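Local coordinates for transcriptional regulator, GntR family (Ralstonia eutropha, PDB 3IHU), which probably binds DNA as a transcription factor, pairing a winged-helix GntR-type domain with an all-helical FCD domain, at residues R96-L101 / H143-L148. Sequence-based numbering, arbitrary orientation.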
loop_
_atom_site.group_PDB
_atom_site.type_symbol
_atom_site.label_atom_id
_atom_site.label_comp_id
_atom_site.label_asym_id
_atom_site.label_seq_id
_atom_site.Cartn_x
_atom_site.Cartn_y
_atom_site.Cartn_z
ATOM N N ARG A 96 -7.854 10.833 0.007
ATOM C CA ARG A 96 -7.317 12.142 0.323
ATOM C C ARG A 96 -5.826 12.085 0.556
ATOM O O ARG A 96 -5.121 13.025 0.134
ATOM C CB ARG A 96 -8.043 12.731 1.498
ATOM C CG ARG A 96 -9.495 13.163 1.014
ATOM C CD ARG A 96 -10.519 13.127 2.070
ATOM N NE ARG A 96 -11.827 13.489 1.495
ATOM C CZ ARG A 96 -12.685 12.669 0.887
ATOM N NH1 ARG A 96 -12.430 11.364 0.741
ATOM N NH2 ARG A 96 -13.846 13.173 0.439
HETATM N N MSE A 97 -5.346 10.994 1.157
HETATM C CA MSE A 97 -3.903 10.859 1.445
HETATM C C MSE A 97 -3.082 10.493 0.163
HETATM O O MSE A 97 -1.969 10.942 0.037
HETATM C CB MSE A 97 -3.575 9.929 2.645
HETATM C CG MSE A 97 -4.216 10.479 4.008
HETATM SE SE MSE A 97 -3.392 12.172 4.453
HETATM C CE MSE A 97 -4.724 13.562 3.947
ATOM N N THR A 98 -3.679 9.776 -0.771
ATOM C CA THR A 98 -2.995 9.440 -2.039
ATOM C C THR A 98 -2.962 10.641 -2.906
ATOM O O THR A 98 -2.006 10.899 -3.611
ATOM C CB THR A 98 -3.657 8.282 -2.794
ATOM O OG1 THR A 98 -3.754 7.139 -1.934
ATOM C CG2 THR A 98 -2.836 7.908 -4.078
ATOM N N GLY A 99 -4.058 11.372 -2.907
ATOM C CA GLY A 99 -4.074 12.680 -3.477
ATOM C C GLY A 99 -2.961 13.568 -2.979
ATOM O O GLY A 99 -2.259 14.175 -3.772
ATOM N N LEU A 100 -2.816 13.689 -1.661
ATOM C CA LEU A 100 -1.744 14.461 -1.116
ATOM C C LEU A 100 -0.357 13.895 -1.420
ATOM O O LEU A 100 0.568 14.645 -1.555
ATOM C CB LEU A 100 -1.908 14.655 0.373
ATOM C CG LEU A 100 -1.000 15.585 1.109
ATOM C CD1 LEU A 100 -0.870 16.896 0.397
ATOM C CD2 LEU A 100 -1.586 15.751 2.616
ATOM N N LEU A 101 -0.192 12.579 -1.460
ATOM C CA LEU A 101 1.093 12.004 -1.839
ATOM C C LEU A 101 1.566 12.514 -3.237
ATOM O O LEU A 101 2.732 12.912 -3.410
ATOM C CB LEU A 101 0.980 10.502 -1.861
ATOM C CG LEU A 101 2.232 9.678 -2.183
ATOM C CD1 LEU A 101 3.250 9.729 -1.053
ATOM C CD2 LEU A 101 1.820 8.269 -2.643
ATOM N N HIS A 143 7.574 0.375 -4.899
ATOM C CA HIS A 143 8.616 1.280 -5.321
ATOM C C HIS A 143 8.116 2.632 -5.870
ATOM O O HIS A 143 8.690 3.696 -5.598
ATOM C CB HIS A 143 9.510 0.570 -6.383
ATOM C CG HIS A 143 10.704 1.359 -6.771
ATOM N ND1 HIS A 143 11.572 1.894 -5.838
ATOM C CD2 HIS A 143 11.195 1.707 -7.989
ATOM C CE1 HIS A 143 12.537 2.545 -6.466
ATOM N NE2 HIS A 143 12.334 2.444 -7.767
ATOM N N PHE A 144 7.054 2.575 -6.656
ATOM C CA PHE A 144 6.400 3.757 -7.182
ATOM C C PHE A 144 5.950 4.680 -6.040
ATOM O O PHE A 144 6.286 5.865 -6.018
ATOM C CB PHE A 144 5.182 3.287 -7.972
ATOM C CG PHE A 144 4.378 4.369 -8.566
ATOM C CD1 PHE A 144 4.925 5.221 -9.477
ATOM C CD2 PHE A 144 3.046 4.517 -8.239
ATOM C CE1 PHE A 144 4.156 6.199 -10.069
ATOM C CE2 PHE A 144 2.269 5.498 -8.833
ATOM C CZ PHE A 144 2.846 6.335 -9.755
ATOM N N TYR A 145 5.240 4.100 -5.067
ATOM C CA TYR A 145 4.740 4.870 -3.915
ATOM C C TYR A 145 5.879 5.431 -3.113
ATOM O O TYR A 145 5.848 6.601 -2.725
ATOM C CB TYR A 145 3.837 4.006 -3.027
ATOM C CG TYR A 145 2.409 3.964 -3.498
ATOM C CD1 TYR A 145 2.056 3.396 -4.695
ATOM C CD2 TYR A 145 1.378 4.479 -2.695
ATOM C CE1 TYR A 145 0.751 3.367 -5.120
ATOM C CE2 TYR A 145 0.067 4.456 -3.127
ATOM C CZ TYR A 145 -0.240 3.900 -4.320
ATOM O OH TYR A 145 -1.533 3.893 -4.678
ATOM N N ARG A 146 6.895 4.614 -2.840
ATOM C CA ARG A 146 8.037 5.117 -2.090
ATOM C C ARG A 146 8.761 6.283 -2.798
ATOM O O ARG A 146 9.167 7.275 -2.170
ATOM C CB ARG A 146 9.008 3.964 -1.758
ATOM C CG ARG A 146 10.394 4.387 -1.246
ATOM C CD ARG A 146 10.367 5.329 -0.021
ATOM N NE ARG A 146 9.557 4.792 1.086
ATOM C CZ ARG A 146 10.018 4.071 2.111
ATOM N NH1 ARG A 146 11.302 3.762 2.207
ATOM N NH2 ARG A 146 9.175 3.650 3.049
ATOM N N THR A 147 8.890 6.205 -4.115
ATOM C CA THR A 147 9.519 7.301 -4.867
ATOM C C THR A 147 8.663 8.550 -4.747
ATOM O O THR A 147 9.185 9.653 -4.503
ATOM C CB THR A 147 9.740 6.894 -6.339
ATOM O OG1 THR A 147 10.331 5.588 -6.375
ATOM C CG2 THR A 147 10.624 7.830 -7.036
ATOM N N LEU A 148 7.345 8.391 -4.870
ATOM C CA LEU A 148 6.477 9.537 -4.700
ATOM C C LEU A 148 6.704 10.141 -3.322
ATOM O O LEU A 148 6.730 11.377 -3.168
ATOM C CB LEU A 148 4.993 9.210 -4.911
ATOM C CG LEU A 148 4.568 8.834 -6.325
ATOM C CD1 LEU A 148 3.097 8.358 -6.287
ATOM C CD2 LEU A 148 4.838 10.030 -7.327
HETATM O O HOH W 1 -3.392 4.537 -2.653
HETATM O O HOH W 2 4.818 12.887 -1.723
#
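Leu101 reaches from helix 84-105 into the angle between Tyr145 and Leu148 of helix 134-152, and its CD2 methyl touches both. Leu101 CD2 lies 3.8 Å from Tyr145 CD2, oblique to the ring, and 3.9 Å from Leu148 CD1. With CG anti to the backbone N (chi1 -178°), the Leu101 side chain extends across the gap and crosses both partners at about a right angle. Leu148 also offers its CB, 3.9 Å from Leu101 CG, so the two leucines meet along their stems as well as through their methyls. Leu148 CD1 meanwhile rests over one face of the Phe144 ring, toward its rim, on the same helix.

Direct hydrogen bonds between the two segments are absent; two waters make the polar links instead. One donates a hydrogen bond to Thr98 OG1 (2.7 Å) and is hydrogen-bonded to Tyr145 OH (2.8 Å), in the plane of the ring at its edge. Thr98 OG1 is also hydrogen-bonded to Ala94 O, one turn back on its own helix. The second water donates to two backbone carbonyls, Leu101 O and Leu148 O, joining the helices beside Leu101 CA and Leu148 CA, which at 6.6 Å apart are the nearest such pair of the two segments. Thus water ties the helices together on each side of the apolar contact.

The segment axes approach to 11.2 Å at 64°, a spacing filled by Leu101 and Leu148 and, farther along, by the Tyr145 ring. Around this buried junction, helix 179-195 contributes Tyr186 against Tyr145 and Ile189 and Val193 against Leu148, while His165 meets the Tyr145 ring with planes at about 45°. The contact lies in the buried interior of the all-helical bundle of the FCD domain, as in FadR-type GntR regulators.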